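Local atomic coordinates of anti-Sigma factor ChrR, transcriptional activator ChrR (Rhodobacter sphaeroides, PDB entry 2Z2S), a protein that acts as a zinc-binding anti-sigma factor that holds the sigma-E factor RpoE inactive and needs its C-terminal domain to respond to singlet oxygen. Residues B[26-29]-B[30-34]; B[5-8]-B[9-13]; B[46-49]-B[50-54]. All coordinates share one frame; numbering follows the deposited sequence.

Contact 1: B[26-29]-B[30-34]. With ZN (zinc ion), chain I.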
ATOM      1  N   LEU B  26       5.144  -6.090   4.649  1.00 25.32           N
ATOM      2  CA  LEU B  26       5.857  -6.782   3.592  1.00 24.04           C
ATOM      3  C   LEU B  26       5.006  -7.898   2.963  1.00 22.23           C
ATOM      4  O   LEU B  26       4.951  -8.060   1.753  1.00 20.25           O
ATOM      5  CB  LEU B  26       7.163  -7.353   4.151  1.00 24.52           C
ATOM      6  CG  LEU B  26       8.095  -8.053   3.155  1.00 26.61           C
ATOM      7  CD1 LEU B  26       8.216  -7.209   1.888  1.00 25.64           C
ATOM      8  CD2 LEU B  26       9.490  -8.279   3.804  1.00 25.96           C
ATOM      9  N   VAL B  27       4.331  -8.673   3.787  1.00 20.66           N
ATOM     10  CA  VAL B  27       3.533  -9.747   3.245  1.00 21.75           C
ATOM     11  C   VAL B  27       2.297  -9.221   2.553  1.00 20.70           C
ATOM     12  O   VAL B  27       1.971  -9.636   1.439  1.00 18.63           O
ATOM     13  CB  VAL B  27       3.113 -10.714   4.346  1.00 23.01           C
ATOM     14  CG1 VAL B  27       2.164 -11.739   3.802  1.00 22.80           C
ATOM     15  CG2 VAL B  27       4.340 -11.397   4.910  1.00 27.09           C
ATOM     16  N   VAL B  28       1.604  -8.307   3.216  1.00 21.04           N
ATOM     17  CA  VAL B  28       0.393  -7.745   2.648  1.00 22.66           C
ATOM     18  C   VAL B  28       0.653  -7.116   1.284  1.00 23.63           C
ATOM     19  O   VAL B  28      -0.092  -7.346   0.329  1.00 23.40           O
ATOM     20  CB  VAL B  28      -0.203  -6.699   3.571  1.00 21.17           C
ATOM     21  CG1 VAL B  28      -1.387  -6.039   2.905  1.00 22.43           C
ATOM     22  CG2 VAL B  28      -0.639  -7.355   4.846  1.00 23.61           C
ATOM     23  N   ALA B  29       1.719  -6.332   1.188  1.00 23.16           N
ATOM     24  CA  ALA B  29       2.051  -5.687  -0.075  1.00 23.43           C
ATOM     25  C   ALA B  29       2.565  -6.648  -1.151  1.00 23.42           C
ATOM     26  O   ALA B  29       2.454  -6.351  -2.332  1.00 24.55           O
ATOM     27  CB  ALA B  29       3.061  -4.564   0.153  1.00 22.57           C
ATOM     28  N   THR B  30       3.128  -7.793  -0.774  1.00 23.39           N
ATOM     29  CA  THR B  30       3.602  -8.704  -1.802  1.00 23.30           C
ATOM     30  C   THR B  30       2.379  -9.363  -2.382  1.00 23.80           C
ATOM     31  O   THR B  30       2.321  -9.684  -3.571  1.00 22.73           O
ATOM     32  CB  THR B  30       4.559  -9.782  -1.270  1.00 23.67           C
ATOM     33  OG1 THR B  30       5.748  -9.164  -0.762  1.00 22.81           O
ATOM     34  CG2 THR B  30       4.979 -10.706  -2.415  1.00 23.11           C
ATOM     35  N   HIS B  31       1.380  -9.559  -1.540  1.00 25.52           N
ATOM     36  CA  HIS B  31       0.160 -10.149  -2.040  1.00 26.83           C
ATOM     37  C   HIS B  31      -0.429  -9.121  -2.988  1.00 27.35           C
ATOM     38  O   HIS B  31      -0.748  -9.444  -4.125  1.00 28.86           O
ATOM     39  CB  HIS B  31      -0.823 -10.432  -0.908  1.00 26.41           C
ATOM     40  CG  HIS B  31      -2.101 -11.043  -1.376  1.00 28.07           C
ATOM     41  ND1 HIS B  31      -2.153 -12.271  -2.000  1.00 29.26           N
ATOM     42  CD2 HIS B  31      -3.378 -10.590  -1.329  1.00 28.64           C
ATOM     43  CE1 HIS B  31      -3.407 -12.550  -2.316  1.00 28.48           C
ATOM     44  NE2 HIS B  31      -4.168 -11.545  -1.918  1.00 28.93           N
ATOM     45  N   LEU B  32      -0.538  -7.874  -2.527  1.00 27.26           N
ATOM     46  CA  LEU B  32      -1.109  -6.804  -3.340  1.00 28.03           C
ATOM     47  C   LEU B  32      -0.488  -6.701  -4.718  1.00 30.08           C
ATOM     48  O   LEU B  32      -1.171  -6.370  -5.689  1.00 33.25           O
ATOM     49  CB  LEU B  32      -1.009  -5.437  -2.644  1.00 24.82           C
ATOM     50  CG  LEU B  32      -1.853  -5.147  -1.390  1.00 24.17           C
ATOM     51  CD1 LEU B  32      -1.816  -3.667  -1.101  1.00 22.37           C
ATOM     52  CD2 LEU B  32      -3.288  -5.593  -1.576  1.00 21.69           C
ATOM     53  N   SER B  33       0.797  -6.984  -4.843  1.00 29.73           N
ATOM     54  CA  SER B  33       1.367  -6.881  -6.174  1.00 29.85           C
ATOM     55  C   SER B  33       1.205  -8.166  -6.972  1.00 27.49           C
ATOM     56  O   SER B  33       1.670  -8.245  -8.103  1.00 27.69           O
ATOM     57  CB  SER B  33       2.837  -6.533  -6.103  1.00 30.75           C
ATOM     58  OG  SER B  33       3.545  -7.724  -5.900  1.00 34.17           O
ATOM     59  N   LEU B  34       0.552  -9.164  -6.376  1.00 25.16           N
ATOM     60  CA  LEU B  34       0.305 -10.444  -7.031  1.00 22.63           C
ATOM     61  C   LEU B  34      -1.183 -10.644  -7.255  1.00 21.52           C
ATOM     62  O   LEU B  34      -1.583 -11.402  -8.135  1.00 21.69           O
ATOM     63  CB  LEU B  34       0.829 -11.606  -6.180  1.00 24.18           C
ATOM     64  CG  LEU B  34       2.345 -11.876  -6.053  1.00 26.25           C
ATOM     65  CD1 LEU B  34       2.602 -12.941  -5.006  1.00 27.05           C
ATOM     66  CD2 LEU B  34       2.930 -12.346  -7.369  1.00 26.40           C
TER
HETATM   67 ZN    ZN I 204      -5.835 -11.051  -2.900  1.00 49.79          ZN

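Contact 2: B[5-8]-B[9-13]. With ZN (zinc ion), chain I.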
ATOM      1  N   HIS B   5      -7.538 -16.867  -1.738  1.00 41.43           N
ATOM      2  CA  HIS B   5      -7.322 -16.433  -0.363  1.00 38.02           C
ATOM      3  C   HIS B   5      -6.651 -15.081  -0.282  1.00 35.47           C
ATOM      4  O   HIS B   5      -5.490 -14.929  -0.653  1.00 34.92           O
ATOM      5  CB  HIS B   5      -6.501 -17.464   0.374  1.00 39.93           C
ATOM      6  CG  HIS B   5      -7.202 -18.771   0.522  1.00 41.76           C
ATOM      7  ND1 HIS B   5      -6.986 -19.831  -0.331  1.00 42.92           N
ATOM      8  CD2 HIS B   5      -8.120 -19.191   1.423  1.00 42.37           C
ATOM      9  CE1 HIS B   5      -7.736 -20.850   0.043  1.00 43.95           C
ATOM     10  NE2 HIS B   5      -8.433 -20.488   1.104  1.00 44.37           N
ATOM     11  N   HIS B   6      -7.385 -14.111   0.249  1.00 32.69           N
ATOM     12  CA  HIS B   6      -6.913 -12.739   0.326  1.00 31.12           C
ATOM     13  C   HIS B   6      -6.600 -12.170   1.691  1.00 31.21           C
ATOM     14  O   HIS B   6      -6.685 -12.857   2.707  1.00 33.28           O
ATOM     15  CB  HIS B   6      -7.934 -11.868  -0.382  1.00 28.70           C
ATOM     16  CG  HIS B   6      -8.277 -12.373  -1.748  1.00 27.37           C
ATOM     17  ND1 HIS B   6      -7.414 -12.272  -2.817  1.00 26.60           N
ATOM     18  CD2 HIS B   6      -9.356 -13.054  -2.200  1.00 26.36           C
ATOM     19  CE1 HIS B   6      -7.943 -12.870  -3.870  1.00 24.85           C
ATOM     20  NE2 HIS B   6      -9.120 -13.354  -3.520  1.00 26.85           N
ATOM     21  N   VAL B   7      -6.211 -10.903   1.704  1.00 30.09           N
ATOM     22  CA  VAL B   7      -5.882 -10.240   2.945  1.00 30.25           C
ATOM     23  C   VAL B   7      -7.191  -9.764   3.541  1.00 31.49           C
ATOM     24  O   VAL B   7      -8.018  -9.185   2.838  1.00 31.10           O
ATOM     25  CB  VAL B   7      -4.954  -9.042   2.705  1.00 28.26           C
ATOM     26  CG1 VAL B   7      -4.624  -8.375   4.010  1.00 29.42           C
ATOM     27  CG2 VAL B   7      -3.710  -9.493   2.049  1.00 26.70           C
ATOM     28  N   SER B   8      -7.385 -10.027   4.832  1.00 33.02           N
ATOM     29  CA  SER B   8      -8.614  -9.634   5.518  1.00 33.27           C
ATOM     30  C   SER B   8      -8.824  -8.137   5.423  1.00 33.68           C
ATOM     31  O   SER B   8      -7.872  -7.381   5.276  1.00 33.57           O
ATOM     32  CB  SER B   8      -8.556 -10.049   6.982  1.00 33.58           C
ATOM     33  OG  SER B   8      -7.501  -9.383   7.650  1.00 33.68           O
ATOM     34  N   ASP B   9     -10.080  -7.713   5.499  1.00 35.20           N
ATOM     35  CA  ASP B   9     -10.398  -6.300   5.414  1.00 35.61           C
ATOM     36  C   ASP B   9      -9.708  -5.516   6.508  1.00 34.86           C
ATOM     37  O   ASP B   9      -9.308  -4.375   6.285  1.00 33.01           O
ATOM     38  CB  ASP B   9     -11.912  -6.077   5.487  1.00 37.85           C
ATOM     39  CG  ASP B   9     -12.645  -6.604   4.253  1.00 43.33           C
ATOM     40  OD1 ASP B   9     -12.077  -6.495   3.144  1.00 45.26           O
ATOM     41  OD2 ASP B   9     -13.791  -7.107   4.391  1.00 45.36           O
ATOM     42  N   ALA B  10      -9.560  -6.137   7.681  1.00 34.84           N
ATOM     43  CA  ALA B  10      -8.920  -5.496   8.830  1.00 32.59           C
ATOM     44  C   ALA B  10      -7.423  -5.285   8.591  1.00 32.63           C
ATOM     45  O   ALA B  10      -6.831  -4.304   9.048  1.00 34.07           O
ATOM     46  CB  ALA B  10      -9.143  -6.312  10.053  1.00 29.40           C
ATOM     47  N   LEU B  11      -6.797  -6.198   7.874  1.00 31.50           N
ATOM     48  CA  LEU B  11      -5.388  -6.018   7.587  1.00 30.98           C
ATOM     49  C   LEU B  11      -5.199  -4.990   6.464  1.00 30.60           C
ATOM     50  O   LEU B  11      -4.193  -4.275   6.418  1.00 31.97           O
ATOM     51  CB  LEU B  11      -4.754  -7.345   7.186  1.00 30.91           C
ATOM     52  CG  LEU B  11      -4.302  -8.260   8.312  1.00 28.67           C
ATOM     53  CD1 LEU B  11      -3.497  -9.402   7.723  1.00 26.58           C
ATOM     54  CD2 LEU B  11      -3.469  -7.469   9.281  1.00 27.65           C
ATOM     55  N   LEU B  12      -6.163  -4.927   5.552  1.00 29.19           N
ATOM     56  CA  LEU B  12      -6.111  -3.974   4.455  1.00 27.99           C
ATOM     57  C   LEU B  12      -6.344  -2.564   4.983  1.00 27.79           C
ATOM     58  O   LEU B  12      -5.761  -1.604   4.486  1.00 27.86           O
ATOM     59  CB  LEU B  12      -7.157  -4.330   3.413  1.00 28.79           C
ATOM     60  CG  LEU B  12      -6.597  -4.913   2.116  1.00 29.37           C
ATOM     61  CD1 LEU B  12      -5.403  -5.825   2.340  1.00 29.82           C
ATOM     62  CD2 LEU B  12      -7.704  -5.650   1.459  1.00 29.46           C
ATOM     63  N   THR B  13      -7.204  -2.435   5.988  1.00 27.24           N
ATOM     64  CA  THR B  13      -7.446  -1.129   6.599  1.00 25.78           C
ATOM     65  C   THR B  13      -6.187  -0.660   7.352  1.00 26.83           C
ATOM     66  O   THR B  13      -5.838   0.529   7.332  1.00 24.63           O
ATOM     67  CB  THR B  13      -8.622  -1.173   7.582  1.00 22.58           C
ATOM     68  OG1 THR B  13      -9.807  -1.540   6.875  1.00 22.58           O
ATOM     69  CG2 THR B  13      -8.837   0.191   8.221  1.00 19.52           C
TER
HETATM   70 ZN    ZN I 204      -5.835 -11.051  -2.900  1.00 49.79          ZN

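Contact 3: B[46-49]-B[50-54]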
ATOM      1  N   ASP B  46      -7.716   3.421   0.440  1.00 23.83           N
ATOM      2  CA  ASP B  46      -6.859   4.607   0.347  1.00 25.53           C
ATOM      3  C   ASP B  46      -7.766   5.810   0.063  1.00 24.21           C
ATOM      4  O   ASP B  46      -7.501   6.918   0.518  1.00 22.66           O
ATOM      5  CB  ASP B  46      -5.822   4.496  -0.798  1.00 29.36           C
ATOM      6  CG  ASP B  46      -4.861   3.313  -0.640  1.00 35.75           C
ATOM      7  OD1 ASP B  46      -4.193   3.178   0.422  1.00 38.71           O
ATOM      8  OD2 ASP B  46      -4.765   2.517  -1.603  1.00 39.36           O
ATOM      9  N   ALA B  47      -8.843   5.575  -0.686  1.00 22.99           N
ATOM     10  CA  ALA B  47      -9.768   6.643  -1.042  1.00 23.73           C
ATOM     11  C   ALA B  47     -10.394   7.259   0.187  1.00 24.94           C
ATOM     12  O   ALA B  47     -10.704   8.453   0.204  1.00 25.98           O
ATOM     13  CB  ALA B  47     -10.847   6.120  -1.958  1.00 24.91           C
ATOM     14  N   VAL B  48     -10.603   6.446   1.216  1.00 24.82           N
ATOM     15  CA  VAL B  48     -11.170   6.969   2.452  1.00 23.80           C
ATOM     16  C   VAL B  48     -10.155   7.951   3.042  1.00 23.59           C
ATOM     17  O   VAL B  48     -10.513   9.044   3.488  1.00 22.49           O
ATOM     18  CB  VAL B  48     -11.453   5.843   3.468  1.00 23.30           C
ATOM     19  CG1 VAL B  48     -11.965   6.432   4.759  1.00 19.82           C
ATOM     20  CG2 VAL B  48     -12.482   4.885   2.899  1.00 21.95           C
ATOM     21  N   GLY B  49      -8.886   7.552   3.014  1.00 22.55           N
ATOM     22  CA  GLY B  49      -7.824   8.393   3.533  1.00 24.82           C
ATOM     23  C   GLY B  49      -7.693   9.693   2.762  1.00 26.43           C
ATOM     24  O   GLY B  49      -7.527  10.756   3.355  1.00 27.23           O
ATOM     25  N   GLY B  50      -7.769   9.615   1.436  1.00 26.67           N
ATOM     26  CA  GLY B  50      -7.653  10.810   0.623  1.00 25.13           C
ATOM     27  C   GLY B  50      -8.781  11.777   0.897  1.00 25.67           C
ATOM     28  O   GLY B  50      -8.603  12.987   0.784  1.00 23.11           O
ATOM     29  N   SER B  51      -9.949  11.246   1.249  1.00 27.35           N
ATOM     30  CA  SER B  51     -11.088  12.093   1.535  1.00 28.81           C
ATOM     31  C   SER B  51     -10.920  12.771   2.882  1.00 30.67           C
ATOM     32  O   SER B  51     -11.140  13.973   2.996  1.00 30.10           O
ATOM     33  CB  SER B  51     -12.365  11.280   1.498  1.00 30.20           C
ATOM     34  OG  SER B  51     -12.654  10.917   0.161  1.00 32.49           O
ATOM     35  N   LEU B  52     -10.533  12.011   3.902  1.00 32.51           N
ATOM     36  CA  LEU B  52     -10.306  12.596   5.226  1.00 35.35           C
ATOM     37  C   LEU B  52      -9.233  13.666   5.044  1.00 36.64           C
ATOM     38  O   LEU B  52      -9.271  14.729   5.655  1.00 35.49           O
ATOM     39  CB  LEU B  52      -9.802  11.535   6.213  1.00 34.57           C
ATOM     40  CG  LEU B  52     -10.799  10.469   6.644  1.00 33.91           C
ATOM     41  CD1 LEU B  52     -10.118   9.381   7.461  1.00 32.80           C
ATOM     42  CD2 LEU B  52     -11.883  11.154   7.445  1.00 34.71           C
HETATM   43  N   MSE B  53      -8.279  13.354   4.182  1.00 39.44           N
HETATM   44  CA  MSE B  53      -7.180  14.239   3.859  1.00 44.11           C
HETATM   45  C   MSE B  53      -7.694  15.584   3.387  1.00 45.32           C
HETATM   46  O   MSE B  53      -7.407  16.630   3.967  1.00 45.04           O
HETATM   47  CB  MSE B  53      -6.360  13.600   2.745  1.00 49.44           C
HETATM   48  CG  MSE B  53      -5.408  14.523   2.018  1.00 54.21           C
HETATM   49 SE   MSE B  53      -3.868  14.898   3.078  1.00 67.15          SE
HETATM   50  CE  MSE B  53      -2.930  13.184   2.938  1.00 58.44           C
ATOM     51  N   GLU B  54      -8.462  15.527   2.308  1.00 46.63           N
ATOM     52  CA  GLU B  54      -9.031  16.694   1.672  1.00 47.04           C
ATOM     53  C   GLU B  54      -9.978  17.475   2.566  1.00 46.97           C
ATOM     54  O   GLU B  54     -10.138  18.675   2.381  1.00 46.30           O
ATOM     55  CB  GLU B  54      -9.738  16.252   0.392  1.00 48.42           C
ATOM     56  CG  GLU B  54     -10.478  17.349  -0.334  1.00 50.38           C
ATOM     57  CD  GLU B  54      -9.570  18.480  -0.774  1.00 51.52           C
ATOM     58  OE1 GLU B  54      -8.633  18.213  -1.565  1.00 50.79           O
ATOM     59  OE2 GLU B  54      -9.806  19.629  -0.327  1.00 51.93           O
TER

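Contact 1: B[26-29]-B[30-34]
Thr30 holds the carbonyl oxygen of Leu26 with two donors, its hydroxyl OG1 at 2.9 Å from Leu26 O and its backbone N at 3.1 Å from the same atom. They come from opposite faces of the carbonyl plane, the hydroxyl tilted 25° from it and the N-H somewhat more. The hydroxyl can turn back one helical turn because OG1 stands beside its own backbone N (chi1 -64°), which also brings it alongside the Leu26 side chain, whose CD1 lies 4.1 Å from OG1.

Backbone bonds continue the helix from there: His31 N to Val27 O, Leu32 N to Val28 O at 2.9 Å, and Ser33 N to Ala29 O. Leu32 brings its CG close to Val28 O, and on the apolar side Val28 CG1 stands 4.4 Å from Leu32 CG. Tyr15 of helix 9-17 packs against Val28, Ala29 and Leu32, Leu148 of strand 147-151 meets Val27 and Val28, and a chain of another protein meets Ala29, Leu32 and Ser33.

His31 is the residue that leaves the helix surface for the metal. With CG extended opposite the backbone N (chi1 180°), the imidazole is carried outward and NE2 binds the zinc ion at 2.0 Å, while ND1 on the far side of the ring makes a weak hydrogen bond to Gly166 O. Weak as it is, that bond may help to fix the rotation of the ring. His6, Cys35 and Cys38 complete the coordination. The last turn of helix 22-32 thus supplies one histidine of the Cys2His2 zinc site belonging to the putative zinc-finger part of the anti-sigma domain, characteristic of zinc-associated anti-sigma factors.

Contact 2: B[5-8]-B[9-13]
Val7 lays CG1 across the start of helix 9-17, roughly at right angles to the side chain of Leu11: Val7 CG1 meets Leu11 CB and also lies 4.0 Å from Leu11 CD1. Leu12 CD1 lies against Val7 as well, but too close in the model for the spacing to be trusted.

Polar contacts follow at Ser8, the N-cap. Its OG sits between its own backbone N and carbonyl carbon (chi1 63°), from where it accepts from Leu11 N at 3.3 Å, with an N-H...OG angle of 146°. The backbone also takes part: Ser8 O receives Leu12 N at 3.0 Å and a weaker bond from Leu11 N. An alanine in place of Ser8 would lose the OG acceptor and is likely to leave Leu11 N with only its weak bond to Ser8 O among the bonds described, so that the helix start is less firmly fixed.

One residue before Val7, His6 ND1 binds the zinc ion at 2.0 Å, the same ion that His31 binds. Chemically, the serine cap satisfies an N-H of the first helical turn that has no earlier helical carbonyl to meet, only a few residues beyond the zinc ligand.

Contact 3: B[46-49]-B[50-54]
Val48 and Leu52 meet because of their first torsions. Val48 sets CG1 opposite its backbone N (chi1 177°), while Leu52 places CG beside its own N (chi1 -70°) and so folds back along the helix. The outcome is a loose apolar pairing one turn apart, Val48 CG1 to Leu52 CD1 at 4.4 Å, with Leu52 CG resting 3.5 Å from Val48 O.

That same oxygen takes the backbone bond from Leu52 N at 3.0 Å, nearly straight with an N-H...O angle of 169°, and a weaker bond from Ser51 N. The flanking bonds continue the helical ladder: Gly50 N to Asp46 O at 2.9 Å, Ser51 N to Ala47 O at 3.1 Å, and Met53 N to Gly49 O at 2.8 Å. Gly49 and Gly50 have no side chains, yet keep helical backbone angles and take part in these bonds, Gly49 as acceptor and Gly50 as donor. Met53, present here as selenomethionine, folds twice along its length, and its selenium end turns from the preceding turn.

Much of the helix surface here serves a second protein. Asp46 OD1 forms a salt bridge with a basic side chain belonging to the chain of that other protein, and Val48, Met53 and Glu54 each pack on an aromatic side chain of that chain. The internal chemistry is therefore mostly backbone bonding with one modest apolar pair, while the side-chain charge of Asp46 and several apolar groups are engaged by the other chain, consistent with the sigma-binding role of this region.

How the contacts relate
The metal unites contacts 1 and 2, whose centres lie 11 Å apart. His31 NE2 and His6 ND1 both bind the same zinc ion and are 3.4 Å from each other. Away from the metal the two are also joined by packing, Val28 CG1 meeting Leu12 CD1 at 4.1 Å. Contact 3, on helix 36-54, touches neither: its centre is about 22 Å from that of contact 1 and about 19 Å from that of contact 2, and the side chain of Asp46 is about 14 Å from a bound zinc ion. Helix 36-54 runs from zinc ligand Cys38 to 46-54, and both contact 1 and contact 3 meet the other protein chain.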